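Local structure of glycoside hydrolase family 31 (Trueperella pyogenes, 5I0F) at residues Leu152-Val155 against His161-Lys164; Met311-Arg316 against Thr605-Ala610; Ala550-Ile555 against Met654-Ala659. The protein degrades cycloalternan, probably cleaving its alpha-glucosidic bonds through a covalent glycosyl-enzyme intermediate. All coordinates share one frame; numbering follows the deposited sequence.

How the interactions relate
The three contacts touch at no point and lie in different parts of the chain. Interaction 1 closes a hairpin in an antiparallel sheet ahead of the catalytic barrel. Interaction 2 joins helix 307-320, which follows the first barrel strand, and helix 606-613, which follows the eighth; its centre is 56 Å from that of interaction 1, on the opposite side of the chain's centre. Interaction 3 ties the end of barrel helix 537-551 to the C-terminal domain, with its centre 33 Å from interaction 1 and 35 Å from interaction 2; its segments alternate with those of interaction 2 along the chain. The barrel carries glycan-pocket residues such as Trp-430, Arg-516 and Asp-532.

Interaction 1: Leu152-Val155 against His161-Lys164; sequences LWLV and HRVK
A beta hairpin formed by strands 152-155 and 160-168 pairs Leu-152 with Lys-164 and Trp-153 with Val-163, inside a six-stranded antiparallel sheet. Strand 130-132 lies along the outer side of 152-155, and strand 247-253 along that of 160-168. Leu-152 and Lys-164 form the hydrogen-bonded pair: Leu-152 N gives to Lys-164 O at 2.8 Å and Lys-164 N returns to Leu-152 O at 2.9 Å. Toward the turn, Leu-154 N still donates to Arg-162 O at 2.9 Å, but Leu-154 O is taken by His-161 N at 2.8 Å. With phi -102° and psi -38° at His-161, this resembles a classic beta bulge, and Arg-162 N is buried without a partner. On the sheet face shared by Leu-154 and Arg-162, the two side chains run alongside each other; Leu-154 CD2 sits over a guanidinium face, 3.6 Å from Arg-162 NH2, while Arg-162 NE forms a salt bridge with Glu-251. The other face carries the non-hydrogen-bonded pair. Val-163 CG2, set anti to its own backbone N because CG1 sits between that N and the carbonyl carbon, lies over the Trp-153 indole as a CH-pi contact, 3.4 Å from the centroid of the six-membered ring and 9° off its normal.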
# COMPACT_ATOMS: atom_id res chain seq x y z
N LEU A 152 -29.76 5.11 -1.85
CA LEU A 152 -29.96 6.49 -1.39
C LEU A 152 -28.86 7.38 -1.98
O LEU A 152 -27.68 7.04 -1.90
CB LEU A 152 -29.91 6.54 0.13
CG LEU A 152 -31.11 5.95 0.88
CD1 LEU A 152 -30.80 5.87 2.37
CD2 LEU A 152 -32.36 6.76 0.64
N TRP A 153 -29.25 8.54 -2.52
CA TRP A 153 -28.34 9.43 -3.27
C TRP A 153 -28.17 10.72 -2.49
O TRP A 153 -29.17 11.31 -2.07
CB TRP A 153 -28.91 9.71 -4.67
CG TRP A 153 -29.18 8.46 -5.46
CD1 TRP A 153 -30.32 7.72 -5.46
CD2 TRP A 153 -28.27 7.80 -6.34
NE1 TRP A 153 -30.19 6.63 -6.30
CE2 TRP A 153 -28.94 6.66 -6.86
CE3 TRP A 153 -26.96 8.07 -6.78
CZ2 TRP A 153 -28.33 5.77 -7.76
CZ3 TRP A 153 -26.35 7.20 -7.68
CH2 TRP A 153 -27.05 6.05 -8.16
N LEU A 154 -26.92 11.12 -2.25
CA LEU A 154 -26.62 12.32 -1.46
C LEU A 154 -26.60 13.51 -2.41
O LEU A 154 -25.65 13.68 -3.18
CB LEU A 154 -25.30 12.17 -0.70
CG LEU A 154 -24.97 13.33 0.26
CD1 LEU A 154 -26.02 13.49 1.35
CD2 LEU A 154 -23.58 13.14 0.87
N VAL A 155 -27.65 14.32 -2.35
CA VAL A 155 -27.89 15.36 -3.36
C VAL A 155 -27.97 16.77 -2.77
O VAL A 155 -28.50 16.96 -1.68
CB VAL A 155 -29.18 15.12 -4.18
CG1 VAL A 155 -29.06 13.83 -4.98
CG2 VAL A 155 -30.43 15.12 -3.30
N HIS A 161 -23.42 13.66 -4.88
CA HIS A 161 -22.06 13.53 -4.36
C HIS A 161 -21.65 12.12 -3.99
O HIS A 161 -20.47 11.76 -4.17
CB HIS A 161 -21.88 14.44 -3.15
CG HIS A 161 -22.32 15.85 -3.40
ND1 HIS A 161 -21.59 16.73 -4.15
CD2 HIS A 161 -23.45 16.50 -3.06
CE1 HIS A 161 -22.23 17.88 -4.24
NE2 HIS A 161 -23.37 17.77 -3.58
N ARG A 162 -22.58 11.35 -3.45
CA ARG A 162 -22.34 9.96 -3.00
C ARG A 162 -23.60 9.13 -3.20
O ARG A 162 -24.70 9.66 -3.37
CB ARG A 162 -21.94 9.92 -1.53
CG ARG A 162 -20.60 10.58 -1.21
CD ARG A 162 -19.90 9.95 -0.02
NE ARG A 162 -20.65 10.15 1.21
CZ ARG A 162 -20.63 11.25 1.95
NH1 ARG A 162 -19.91 12.31 1.61
NH2 ARG A 162 -21.36 11.30 3.06
N VAL A 163 -23.44 7.81 -3.16
CA VAL A 163 -24.60 6.92 -3.17
C VAL A 163 -24.34 5.83 -2.17
O VAL A 163 -23.20 5.42 -1.99
CB VAL A 163 -24.87 6.35 -4.58
CG1 VAL A 163 -23.69 5.54 -5.11
CG2 VAL A 163 -26.15 5.51 -4.60
N LYS A 164 -25.39 5.35 -1.52
CA LYS A 164 -25.26 4.11 -0.77
C LYS A 164 -26.35 3.12 -1.14
O LYS A 164 -27.45 3.49 -1.54
CB LYS A 164 -25.16 4.33 0.73
CG LYS A 164 -26.33 4.98 1.39
CD LYS A 164 -25.93 5.62 2.72
CE LYS A 164 -27.15 6.27 3.35
NZ LYS A 164 -26.88 6.82 4.70

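Interaction 2: Met311-Arg316 against Thr605-Ala610; sequences MEQMDR and TPWNVA
Trp-607 is gripped by two side chains of helix 307-320, Gln-313 at its edge and Arg-316 on one face. The polar part is a single hydrogen bond. Trp-607 NE1 donates to Gln-313 OE1 over 2.7 Å, in the carbonyl plane of the amide and in the plane of the indole. Amide and ring are nearly coplanar, 15° apart, and the bent Gln-313 chain brings the amide oxygen to the ring edge. The methyl CG2 of Thr-605 also comes within 3.7 Å of Gln-313 OE1.

Stacking occupies the face. The Arg-316 chain runs across the indole, heading the other way from the Trp-607 side chain, and CG of Arg-316 rests over the six-membered ring as a CH-pi contact, 3.6 Å from its centroid. A bend at chi2 (71°) then carries the guanidinium toward the five-membered ring. There it lies nearly flat, the planes 22° apart, with Arg-316 CZ 4.3 Å from the centroid in an off-centre cation-pi contact; its NH1 lies 3.5 Å from Trp-607 CB. A salt bridge from Arg-316 NE to Glu-320 OE2 helps fix the rotation of the group. The opposite indole face meets its own chain, with CB of Thr-605 3.4 Å above the plane, so the ring is packed from both sides. Ile-619 of helix 617-646 also packs against Trp-607.

Capping starts helix 606-613: Thr-605 is its N-cap, and Asn-608 N donates to Thr-605 OG1 over 3.1 Å. The arrangement belongs to the outer helical layer of a TIM barrel, where the helix after the first barrel strand, 297-300, lies beside one that follows the eighth, 587-590.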
# COMPACT_ATOMS: atom_id res chain seq x y z
N MET A 311 28.90 -5.43 -1.64
CA MET A 311 29.71 -6.58 -1.98
C MET A 311 30.15 -7.37 -0.74
O MET A 311 30.25 -8.58 -0.82
CB MET A 311 30.91 -6.15 -2.82
CG MET A 311 30.51 -5.62 -4.18
SD MET A 311 29.57 -6.78 -5.20
CE MET A 311 30.83 -7.98 -5.62
N GLU A 312 30.39 -6.68 0.38
CA GLU A 312 30.71 -7.36 1.65
C GLU A 312 29.60 -8.36 2.04
O GLU A 312 29.89 -9.50 2.47
CB GLU A 312 30.93 -6.33 2.78
CG GLU A 312 31.01 -6.94 4.20
CD GLU A 312 31.16 -5.91 5.32
OE1 GLU A 312 30.83 -4.72 5.14
OE2 GLU A 312 31.60 -6.32 6.43
N GLN A 313 28.35 -7.94 1.91
CA GLN A 313 27.23 -8.79 2.23
C GLN A 313 27.02 -9.93 1.23
O GLN A 313 26.74 -11.05 1.65
CB GLN A 313 25.96 -7.96 2.39
CG GLN A 313 26.06 -6.95 3.55
CD GLN A 313 26.42 -7.56 4.88
OE1 GLN A 313 26.06 -8.71 5.20
NE2 GLN A 313 27.17 -6.81 5.66
N MET A 314 27.25 -9.66 -0.06
CA MET A 314 27.17 -10.72 -1.07
C MET A 314 28.29 -11.75 -0.85
O MET A 314 28.05 -12.95 -0.93
CB MET A 314 27.21 -10.15 -2.49
CG MET A 314 26.09 -9.17 -2.82
SD MET A 314 24.45 -9.89 -2.66
CE MET A 314 24.02 -9.42 -0.99
N ASP A 315 29.50 -11.29 -0.53
CA ASP A 315 30.60 -12.22 -0.22
C ASP A 315 30.27 -13.03 1.05
O ASP A 315 30.56 -14.22 1.12
CB ASP A 315 31.95 -11.50 -0.04
CG ASP A 315 32.46 -10.86 -1.33
OD1 ASP A 315 31.95 -11.16 -2.46
OD2 ASP A 315 33.41 -10.04 -1.22
N ARG A 316 29.63 -12.40 2.04
CA ARG A 316 29.27 -13.12 3.26
C ARG A 316 28.22 -14.21 2.99
O ARG A 316 28.37 -15.33 3.46
CB ARG A 316 28.84 -12.17 4.37
CG ARG A 316 28.65 -12.83 5.74
CD ARG A 316 29.96 -13.25 6.37
NE ARG A 316 29.76 -13.84 7.70
CZ ARG A 316 29.70 -13.17 8.85
NH1 ARG A 316 29.51 -13.83 9.98
NH2 ARG A 316 29.85 -11.84 8.90
N THR A 605 20.32 -9.35 8.33
CA THR A 605 21.10 -10.49 7.87
C THR A 605 21.16 -11.55 8.98
O THR A 605 21.11 -11.22 10.15
CB THR A 605 22.54 -10.09 7.54
OG1 THR A 605 23.13 -9.46 8.70
CG2 THR A 605 22.57 -9.14 6.34
N PRO A 606 21.32 -12.83 8.61
CA PRO A 606 21.37 -13.86 9.64
C PRO A 606 22.50 -13.67 10.63
O PRO A 606 22.32 -13.87 11.85
CB PRO A 606 21.54 -15.14 8.82
CG PRO A 606 20.85 -14.85 7.52
CD PRO A 606 21.15 -13.40 7.26
N TRP A 607 23.65 -13.21 10.12
CA TRP A 607 24.85 -12.95 10.93
C TRP A 607 24.72 -11.75 11.86
O TRP A 607 25.15 -11.83 13.02
CB TRP A 607 26.15 -12.85 10.07
CG TRP A 607 25.99 -12.17 8.74
CD1 TRP A 607 26.22 -10.86 8.45
CD2 TRP A 607 25.51 -12.77 7.54
NE1 TRP A 607 25.92 -10.61 7.15
CE2 TRP A 607 25.49 -11.77 6.56
CE3 TRP A 607 25.13 -14.06 7.18
CZ2 TRP A 607 25.08 -12.02 5.25
CZ3 TRP A 607 24.73 -14.32 5.91
CH2 TRP A 607 24.72 -13.30 4.95
N ASN A 608 24.16 -10.63 11.39
CA ASN A 608 23.96 -9.49 12.30
C ASN A 608 22.95 -9.81 13.41
O ASN A 608 23.19 -9.51 14.59
CB ASN A 608 23.54 -8.21 11.58
CG ASN A 608 23.56 -7.01 12.50
OD1 ASN A 608 24.58 -6.74 13.16
ND2 ASN A 608 22.43 -6.31 12.60
N VAL A 609 21.86 -10.47 13.04
CA VAL A 609 20.85 -10.84 14.03
C VAL A 609 21.47 -11.81 15.05
O VAL A 609 21.26 -11.64 16.26
CB VAL A 609 19.54 -11.37 13.40
CG1 VAL A 609 18.52 -11.72 14.47
CG2 VAL A 609 18.93 -10.32 12.44
N ALA A 610 22.23 -12.79 14.57
CA ALA A 610 22.92 -13.74 15.45
C ALA A 610 23.85 -13.00 16.40
O ALA A 610 23.86 -13.29 17.61
CB ALA A 610 23.70 -14.77 14.65

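Interaction 3: Ala550-Ile555 against Met654-Ala659; sequences AGACGI and MFYDHA
A Schellman motif closes helix 537-551 of the TIM barrel, and within its turn Ala-552 meets Tyr-656 of the C-terminal domain. In the motif, Gly-554 has positive phi (91°) and is the C-prime residue: Ile-555 N reaches back to Ala-550 O and Gly-554 N to Gly-551 O, each over 3.0 Å. Cys-553 N shares Ala-550 O with Ile-555 N, the two coming from opposite faces of the carbonyl plane.

The tight part across the contact is confined to one residue on each side. The Tyr-656 side chain leaves its backbone toward segment 550-555, with CG anti to its carbonyl carbon (chi1 -75°), and brings the hydroxyl up to Ala-552. The hydroxyl makes the closest approach: Tyr-656 OH lies 3.2 Å from Ala-552 O and 3.3 Å from Ala-552 CB, which sits at the ring edge near its plane. Gln-217 bridges the two, its NE2 donating to Ala-552 O while its OE1 has a weak hydrogen bond with Tyr-656 OH. Pro-273, Thr-274 and Leu-277 of helix 273-284 also pack on the tyrosine.

Elsewhere the two segments stand apart. Phe-655 makes no contact with segment 550-555 and instead packs on its neighbour, its CE1 3.5 Å above one face of the Tyr-656 ring, while Val-176 and Val-219, on strands 174-179 and 212-219, touch it. Asp-657 and His-658, on the partly exposed side, lie far from the turn; Asp-657 is held by salt bridges to Lys-648 and Arg-652. Along the ring edge the looser apolar approach is Ala-552 CB to Tyr-656 CE2, at 4.1 Å.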
# COMPACT_ATOMS: atom_id res chain seq x y z
N ALA A 550 -4.18 -10.50 0.12
CA ALA A 550 -3.68 -9.96 -1.15
C ALA A 550 -3.83 -11.04 -2.25
O ALA A 550 -4.31 -10.76 -3.35
CB ALA A 550 -2.25 -9.50 -1.02
N GLY A 551 -3.45 -12.28 -1.91
CA GLY A 551 -3.62 -13.43 -2.82
C GLY A 551 -5.06 -13.62 -3.30
O GLY A 551 -5.32 -13.84 -4.50
N ALA A 552 -5.99 -13.46 -2.36
CA ALA A 552 -7.42 -13.61 -2.62
C ALA A 552 -8.02 -12.49 -3.50
O ALA A 552 -9.20 -12.59 -3.88
CB ALA A 552 -8.18 -13.74 -1.30
N CYS A 553 -7.24 -11.45 -3.81
CA CYS A 553 -7.64 -10.43 -4.78
C CYS A 553 -6.75 -10.41 -6.02
O CYS A 553 -6.82 -9.49 -6.84
CB CYS A 553 -7.64 -9.06 -4.09
SG CYS A 553 -8.75 -9.08 -2.66
N GLY A 554 -5.94 -11.45 -6.19
CA GLY A 554 -5.13 -11.63 -7.37
C GLY A 554 -3.74 -11.04 -7.35
O GLY A 554 -3.12 -10.94 -8.40
N ILE A 555 -3.24 -10.66 -6.17
CA ILE A 555 -1.86 -10.22 -6.01
C ILE A 555 -1.07 -11.49 -5.72
O ILE A 555 -1.04 -11.97 -4.58
CB ILE A 555 -1.70 -9.20 -4.86
CG1 ILE A 555 -2.51 -7.93 -5.12
CG2 ILE A 555 -0.23 -8.85 -4.64
CD1 ILE A 555 -2.08 -7.13 -6.33
N MET A 654 -7.67 -21.17 2.54
CA MET A 654 -8.18 -22.55 2.54
C MET A 654 -9.48 -22.72 1.76
O MET A 654 -9.76 -23.79 1.23
CB MET A 654 -8.40 -23.01 3.96
CG MET A 654 -7.17 -22.91 4.83
SD MET A 654 -6.12 -24.33 4.61
CE MET A 654 -7.02 -25.40 5.72
N PHE A 655 -10.28 -21.65 1.71
CA PHE A 655 -11.59 -21.72 1.07
C PHE A 655 -11.53 -21.97 -0.43
O PHE A 655 -12.52 -22.40 -0.99
CB PHE A 655 -12.48 -20.50 1.41
CG PHE A 655 -12.08 -19.22 0.74
CD1 PHE A 655 -12.48 -18.94 -0.56
CD2 PHE A 655 -11.37 -18.25 1.42
CE1 PHE A 655 -12.14 -17.74 -1.17
CE2 PHE A 655 -11.01 -17.06 0.82
CZ PHE A 655 -11.40 -16.80 -0.48
N TYR A 656 -10.39 -21.72 -1.09
CA TYR A 656 -10.31 -21.96 -2.54
C TYR A 656 -10.46 -23.45 -2.88
O TYR A 656 -11.12 -23.79 -3.86
CB TYR A 656 -9.03 -21.37 -3.18
CG TYR A 656 -9.16 -19.88 -3.31
CD1 TYR A 656 -9.95 -19.31 -4.30
CD2 TYR A 656 -8.55 -19.03 -2.39
CE1 TYR A 656 -10.11 -17.93 -4.39
CE2 TYR A 656 -8.70 -17.64 -2.46
CZ TYR A 656 -9.49 -17.10 -3.46
OH TYR A 656 -9.65 -15.73 -3.52
N ASP A 657 -9.86 -24.32 -2.08
CA ASP A 657 -9.88 -25.76 -2.34
C ASP A 657 -10.74 -26.53 -1.33
O ASP A 657 -11.03 -27.69 -1.59
CB ASP A 657 -8.45 -26.33 -2.33
CG ASP A 657 -7.50 -25.63 -3.31
OD1 ASP A 657 -7.93 -25.36 -4.45
OD2 ASP A 657 -6.32 -25.36 -2.94
N HIS A 658 -11.12 -25.92 -0.20
CA HIS A 658 -11.83 -26.63 0.88
C HIS A 658 -13.02 -25.85 1.45
O HIS A 658 -13.35 -26.01 2.63
CB HIS A 658 -10.84 -26.99 2.02
CG HIS A 658 -9.63 -27.71 1.54
ND1 HIS A 658 -8.41 -27.09 1.36
CD2 HIS A 658 -9.45 -28.99 1.15
CE1 HIS A 658 -7.53 -27.97 0.90
NE2 HIS A 658 -8.14 -29.13 0.77
N ALA A 659 -13.73 -25.09 0.62
CA ALA A 659 -14.86 -24.26 1.10
C ALA A 659 -16.08 -25.03 1.62
O ALA A 659 -16.92 -24.45 2.30
CB ALA A 659 -15.32 -23.28 0.02